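Local coordinates for protein cadherin-5 (Gallus gallus, PDB 3PPE) that mediates calcium-dependent, homophilic adhesion between endothelial cells and plays a part in coupling actin fibres to their junctions, at residues M7-E12 with H19-L24; N110-E115 with I198-D203. One frame throughout, in Å; residues are numbered along the deposited sequence. Where two conformers were deposited one is given.

Contact 1 (M7-E12 with H19-L24); sequences MHIREE and HHVGKL. With CA (calcium ion), chain C; CA (calcium ion), chain E.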
loop_
_atom_site.group_PDB
_atom_site.type_symbol
_atom_site.label_atom_id
_atom_site.label_comp_id
_atom_site.label_asym_id
_atom_site.label_seq_id
_atom_site.Cartn_x
_atom_site.Cartn_y
_atom_site.Cartn_z
ATOM N N MET A 7 6.337 6.479 -3.508
ATOM C CA MET A 7 5.302 5.469 -3.319
ATOM C C MET A 7 5.926 4.163 -3.791
ATOM O O MET A 7 6.871 4.173 -4.576
ATOM C CB MET A 7 4.053 5.788 -4.155
ATOM C CG MET A 7 3.394 7.130 -3.805
ATOM S SD MET A 7 1.836 7.336 -4.631
ATOM C CE MET A 7 1.442 9.004 -4.106
ATOM N N HIS A 8 5.401 3.041 -3.304
ATOM C CA HIS A 8 5.944 1.718 -3.630
ATOM C C HIS A 8 4.789 0.840 -3.956
ATOM O O HIS A 8 3.776 0.842 -3.272
ATOM C CB HIS A 8 6.742 1.102 -2.451
ATOM C CG HIS A 8 7.833 1.985 -1.968
ATOM N ND1 HIS A 8 7.606 3.015 -1.072
ATOM C CD2 HIS A 8 9.141 2.062 -2.316
ATOM C CE1 HIS A 8 8.733 3.679 -0.874
ATOM N NE2 HIS A 8 9.678 3.123 -1.618
ATOM N N ILE A 9 4.966 0.106 -5.033
ATOM C CA ILE A 9 4.005 -0.911 -5.451
ATOM C C ILE A 9 4.763 -2.154 -5.929
ATOM O O ILE A 9 5.737 -2.068 -6.657
ATOM C CB ILE A 9 3.013 -0.397 -6.532
ATOM C CG1 ILE A 9 2.107 -1.541 -7.020
ATOM C CG2 ILE A 9 3.747 0.324 -7.691
ATOM C CD1 ILE A 9 0.876 -1.112 -7.806
ATOM N N ARG A 10 4.310 -3.312 -5.465
ATOM C CA ARG A 10 4.906 -4.592 -5.802
ATOM C C ARG A 10 4.716 -4.931 -7.270
ATOM O O ARG A 10 3.652 -4.684 -7.833
ATOM C CB ARG A 10 4.269 -5.660 -4.898
ATOM C CG ARG A 10 5.157 -6.874 -4.634
ATOM C CD ARG A 10 4.530 -7.859 -3.628
ATOM N NE ARG A 10 3.409 -8.636 -4.177
ATOM C CZ ARG A 10 2.118 -8.508 -3.841
ATOM N NH1 ARG A 10 1.720 -7.601 -2.940
ATOM N NH2 ARG A 10 1.207 -9.294 -4.424
ATOM N N GLU A 11 5.738 -5.505 -7.919
ATOM C CA GLU A 11 5.569 -5.957 -9.294
ATOM C C GLU A 11 4.796 -7.251 -9.338
ATOM O O GLU A 11 4.724 -7.973 -8.336
ATOM C CB GLU A 11 6.924 -6.152 -9.993
ATOM C CG GLU A 11 7.770 -7.246 -9.318
ATOM C CD GLU A 11 8.905 -7.764 -10.187
ATOM O OE1 GLU A 11 8.797 -7.726 -11.437
ATOM O OE2 GLU A 11 9.906 -8.221 -9.605
ATOM N N GLU A 12 4.208 -7.526 -10.508
ATOM C CA GLU A 12 3.601 -8.848 -10.831
ATOM C C GLU A 12 2.405 -9.233 -9.932
ATOM O O GLU A 12 2.174 -10.402 -9.628
ATOM C CB GLU A 12 4.671 -9.965 -10.802
ATOM C CG GLU A 12 5.974 -9.647 -11.550
ATOM C CD GLU A 12 5.851 -9.570 -13.070
ATOM O OE1 GLU A 12 6.913 -9.444 -13.717
ATOM O OE2 GLU A 12 4.752 -9.606 -13.659
ATOM N N HIS A 19 -4.766 -1.702 -8.705
ATOM C CA HIS A 19 -3.992 -1.957 -7.477
ATOM C C HIS A 19 -3.546 -0.673 -6.813
ATOM O O HIS A 19 -3.023 0.206 -7.452
ATOM C CB HIS A 19 -2.755 -2.819 -7.792
ATOM C CG HIS A 19 -3.075 -4.140 -8.436
ATOM N ND1 HIS A 19 -2.330 -4.651 -9.474
ATOM C CD2 HIS A 19 -4.077 -5.035 -8.210
ATOM C CE1 HIS A 19 -2.837 -5.814 -9.850
ATOM N NE2 HIS A 19 -3.913 -6.062 -9.112
ATOM N N HIS A 20 -3.733 -0.589 -5.518
ATOM C CA HIS A 20 -3.465 0.630 -4.791
ATOM C C HIS A 20 -1.962 0.853 -4.711
ATOM O O HIS A 20 -1.204 -0.050 -4.302
ATOM C CB HIS A 20 -4.046 0.573 -3.382
ATOM C CG HIS A 20 -3.895 1.864 -2.628
ATOM N ND1 HIS A 20 -4.596 3.002 -2.955
ATOM C CD2 HIS A 20 -3.102 2.209 -1.588
ATOM C CE1 HIS A 20 -4.284 3.978 -2.123
ATOM N NE2 HIS A 20 -3.372 3.528 -1.290
ATOM N N VAL A 21 -1.549 2.052 -5.128
ATOM C CA VAL A 21 -0.132 2.452 -5.159
ATOM C C VAL A 21 0.231 3.239 -3.895
ATOM O O VAL A 21 1.228 2.955 -3.257
ATOM C CB VAL A 21 0.209 3.294 -6.420
ATOM C CG1 VAL A 21 1.674 3.852 -6.349
ATOM C CG2 VAL A 21 0.007 2.453 -7.694
ATOM N N GLY A 22 -0.551 4.263 -3.565
ATOM C CA GLY A 22 -0.215 5.133 -2.445
ATOM C C GLY A 22 -1.141 6.335 -2.428
ATOM O O GLY A 22 -2.159 6.343 -3.136
ATOM N N LYS A 23 -0.806 7.356 -1.643
ATOM C CA LYS A 23 -1.727 8.483 -1.507
ATOM C C LYS A 23 -1.017 9.805 -1.464
ATOM O O LYS A 23 -0.061 9.965 -0.735
ATOM C CB LYS A 23 -2.644 8.292 -0.274
ATOM C CG LYS A 23 -3.775 9.323 -0.153
ATOM C CD LYS A 23 -4.340 9.352 1.267
ATOM C CE LYS A 23 -5.233 10.596 1.511
ATOM N NZ LYS A 23 -4.647 12.008 1.275
ATOM N N LEU A 24 -1.496 10.756 -2.254
ATOM C CA LEU A 24 -1.009 12.124 -2.190
ATOM C C LEU A 24 -1.704 12.881 -1.082
ATOM O O LEU A 24 -2.882 12.656 -0.849
ATOM C CB LEU A 24 -1.304 12.841 -3.517
ATOM C CG LEU A 24 -0.578 12.313 -4.769
ATOM C CD1 LEU A 24 -1.184 13.031 -5.995
ATOM C CD2 LEU A 24 0.918 12.600 -4.620
HETATM CA CA CA C . 9.339 -9.316 -13.089
HETATM CA CA CA E . 11.899 -9.380 -9.971
HETATM O O HOH W 1 3.170 3.764 -1.229
HETATM O O HOH W 2 1.147 -0.380 -2.974
HETATM O O HOH W 3 10.330 -10.957 -14.633
#
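His19 meets Ile9 through CB, not its imidazole: in one of two deposited conformers, Ile9 CD1 lies 4.0 Å from His19 CB, the two side chains at about a right angle, while His19 NE2 is hydrogen-bonded to Ser15. The His20 ring turns to its own strand, with Gly22 N over one face, offset toward the rim. The carboxylate of Glu11 spans two calcium ions, OE1 2.4 Å from the one that Glu12 OE1 also binds, OE2 2.3 Å from the other. Ile9 CD1 also packs on Val21 CG2 at 3.7 Å. Met7, with CG beside the backbone N (chi1 -61°) and the rest extended, lays SD 3.7 Å from Gly22 CA, where a side chain would clash, and brings CE to 3.7 Å from Leu24 CD2. Met7 CB rests against Val21 CG1 at 3.8 Å. The strands run antiparallel at 166°, but their backbones share no direct hydrogen bond; beside the side-chain packing, a water bridges them, accepting from His8 N and donating to Val21 O. A classic beta bulge sets Val21 and Gly22 opposite the single residue Ile55. Strand 6-10 is parallel to 82-95 in one sheet of the first cadherin domain and 19-23 pairs with 54-57 in another; Met7 reaches Ile55, Val21 touches Ile92, and Leu24 packs on Tyr35 and Ile37 of strand 33-39, with Trp4 of the second subunit against both Met7 and Leu24.

Contact 2 (N110-E115 with I198-D203); sequences NGSVPE and IIRLTD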
loop_
_atom_site.group_PDB
_atom_site.type_symbol
_atom_site.label_atom_id
_atom_site.label_comp_id
_atom_site.label_asym_id
_atom_site.label_seq_id
_atom_site.Cartn_x
_atom_site.Cartn_y
_atom_site.Cartn_z
ATOM N N ASN A 110 34.949 -22.489 -21.821
ATOM C CA ASN A 110 36.133 -23.289 -22.097
ATOM C C ASN A 110 37.213 -22.918 -21.110
ATOM O O ASN A 110 37.398 -21.734 -20.788
ATOM C CB ASN A 110 36.632 -23.028 -23.537
ATOM C CG ASN A 110 35.672 -23.512 -24.571
ATOM O OD1 ASN A 110 35.666 -24.686 -24.924
ATOM N ND2 ASN A 110 34.818 -22.623 -25.049
ATOM N N GLY A 111 37.934 -23.922 -20.615
ATOM C CA GLY A 111 39.155 -23.649 -19.890
ATOM C C GLY A 111 40.171 -24.745 -20.047
ATOM O O GLY A 111 39.939 -25.752 -20.698
ATOM N N SER A 112 41.312 -24.540 -19.420
ATOM C CA SER A 112 42.347 -25.546 -19.452
ATOM C C SER A 112 43.157 -25.475 -18.169
ATOM O O SER A 112 43.186 -24.460 -17.461
ATOM C CB SER A 112 43.260 -25.372 -20.702
ATOM O OG SER A 112 44.177 -24.312 -20.487
ATOM N N VAL A 113 43.792 -26.584 -17.854
ATOM C CA VAL A 113 44.630 -26.655 -16.672
ATOM C C VAL A 113 45.719 -27.702 -16.984
ATOM O O VAL A 113 45.443 -28.656 -17.725
ATOM C CB VAL A 113 43.784 -26.960 -15.408
ATOM C CG1 VAL A 113 43.214 -28.384 -15.443
ATOM C CG2 VAL A 113 44.593 -26.688 -14.096
ATOM N N PRO A 114 46.972 -27.490 -16.524
ATOM C CA PRO A 114 47.985 -28.537 -16.688
ATOM C C PRO A 114 47.624 -29.772 -15.923
ATOM O O PRO A 114 47.070 -29.662 -14.810
ATOM C CB PRO A 114 49.248 -27.913 -16.080
ATOM C CG PRO A 114 49.012 -26.402 -16.283
ATOM C CD PRO A 114 47.554 -26.247 -15.972
ATOM N N GLU A 115 47.932 -30.942 -16.505
ATOM C CA GLU A 115 47.701 -32.210 -15.860
ATOM C C GLU A 115 48.467 -32.257 -14.559
ATOM O O GLU A 115 49.466 -31.563 -14.410
ATOM C CB GLU A 115 48.143 -33.388 -16.750
ATOM C CG GLU A 115 49.631 -33.351 -17.135
ATOM C CD GLU A 115 50.102 -34.694 -17.704
ATOM O OE1 GLU A 115 51.269 -34.772 -18.195
ATOM O OE2 GLU A 115 49.295 -35.661 -17.636
ATOM N N ILE A 198 33.940 -27.069 -20.979
ATOM C CA ILE A 198 34.933 -27.966 -21.557
ATOM C C ILE A 198 36.276 -27.568 -20.976
ATOM O O ILE A 198 36.737 -26.433 -21.144
ATOM C CB ILE A 198 34.926 -27.883 -23.084
ATOM C CG1 ILE A 198 33.562 -28.360 -23.604
ATOM C CG2 ILE A 198 36.039 -28.773 -23.675
ATOM C CD1 ILE A 198 33.261 -27.803 -24.998
ATOM N N ILE A 199 36.876 -28.499 -20.246
ATOM C CA ILE A 199 38.148 -28.255 -19.585
ATOM C C ILE A 199 39.192 -29.204 -20.195
ATOM O O ILE A 199 39.101 -30.430 -20.050
ATOM C CB ILE A 199 38.038 -28.510 -18.096
ATOM C CG1 ILE A 199 37.095 -27.476 -17.463
ATOM C CG2 ILE A 199 39.463 -28.462 -17.428
ATOM C CD1 ILE A 199 36.525 -27.894 -16.165
ATOM N N ARG A 200 40.161 -28.633 -20.885
ATOM C CA ARG A 200 41.233 -29.418 -21.485
ATOM C C ARG A 200 42.380 -29.554 -20.496
ATOM O O ARG A 200 42.754 -28.588 -19.843
ATOM C CB ARG A 200 41.744 -28.712 -22.747
ATOM C CG ARG A 200 40.798 -28.788 -23.900
ATOM C CD ARG A 200 41.170 -27.813 -25.001
ATOM N NE ARG A 200 42.581 -27.414 -24.953
ATOM C CZ ARG A 200 43.012 -26.191 -24.653
ATOM N NH1 ARG A 200 42.147 -25.228 -24.388
ATOM N NH2 ARG A 200 44.312 -25.937 -24.621
ATOM N N LEU A 201 42.948 -30.747 -20.400
ATOM C CA LEU A 201 44.161 -30.983 -19.625
ATOM C C LEU A 201 45.354 -30.818 -20.549
ATOM O O LEU A 201 45.408 -31.446 -21.616
ATOM C CB LEU A 201 44.147 -32.389 -19.010
ATOM C CG LEU A 201 43.417 -32.592 -17.684
ATOM C CD1 LEU A 201 44.278 -32.103 -16.524
ATOM C CD2 LEU A 201 42.101 -31.845 -17.609
ATOM N N THR A 202 46.287 -29.956 -20.151
ATOM C CA THR A 202 47.451 -29.636 -20.968
ATOM C C THR A 202 48.723 -30.333 -20.462
ATOM O O THR A 202 48.798 -30.768 -19.330
ATOM C CB THR A 202 47.649 -28.112 -21.114
ATOM O OG1 THR A 202 47.728 -27.515 -19.819
ATOM C CG2 THR A 202 46.467 -27.503 -21.883
ATOM N N ASP A 203 49.711 -30.458 -21.330
ATOM C CA ASP A 203 50.748 -31.463 -21.092
ATOM C C ASP A 203 51.974 -30.847 -20.476
ATOM O O ASP A 203 52.129 -31.000 -19.237
ATOM C CB ASP A 203 51.088 -32.281 -22.377
ATOM C CG ASP A 203 51.789 -33.594 -22.054
ATOM O OD1 ASP A 203 52.832 -33.571 -21.341
ATOM O OD2 ASP A 203 51.312 -34.664 -22.497
ATOM O OXT ASP A 203 52.778 -30.207 -21.199
HETATM O O HOH W 4 38.522 -25.908 -23.846
HETATM O O HOH W 5 46.525 -25.104 -19.240
HETATM O O HOH W 6 45.352 -23.392 -23.103
HETATM O O HOH W 7 51.583 -30.499 -15.936
#
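Val113 and Leu201 sit side by side in a parallel strand pair of the second cadherin domain, a beta sandwich in which 108-114 runs beside the last strand, 194-202. Five backbone hydrogen bonds join the segments, from Gly111 N to Ile198 O at one end to Glu115 N to Thr202 O at the other. Val113 places CG1 between its backbone N and carbonyl carbon (chi1 68°), facing Leu201 CD1 at 4.0 Å; the same methyl of Leu201 comes within 3.5 Å of Glu115 CA. Val113 and Ile199 both also touch Val123, so this face looks into the sandwich. On the other face the Arg200 chain bends sharply at chi3 (22°) and lays its guanidinium against Ser112, whose CB stands 3.6 Å above the guanidinium plane, toward its rim. Glu115 extends beyond CG, passing CG 3.5 Å from Thr202 O, and OE2 accepts from the backbone N of Arg170; OE1 lies 3.7 Å from Asp203 OD1, two like charges, with Arg170 also touching Asp203. Replacing Glu115 by alanine would probably leave Arg170 N without this acceptor and open a gap beside Thr202 O, where CG now lies. Thr202 CG2 lies beside Ser112 CB, 4.0 Å away, and its OG1 turns to a water that stands 2.8 Å from OG1 and 2.8 Å from Ser112 OG.

The contacts follow one another in series along the chain, contact 1 in the first cadherin domain and contact 2 in the second. Their centres are 53 Å apart, their nearest atoms about 31 Å, and they lie on opposite sides of the chain's centre, sharing no strand or sheet. Their topology differs: contact 1 joins edge strands of two sheets, whereas contact 2 is a neighbouring pair within one. The counterpart of contact 2 in the first domain is strand 6-10 beside 82-95. Between the domains lie three calcium ions, two held partly from contact 1; such ions usually make the junction rigid, and contact 1 also meets the second subunit.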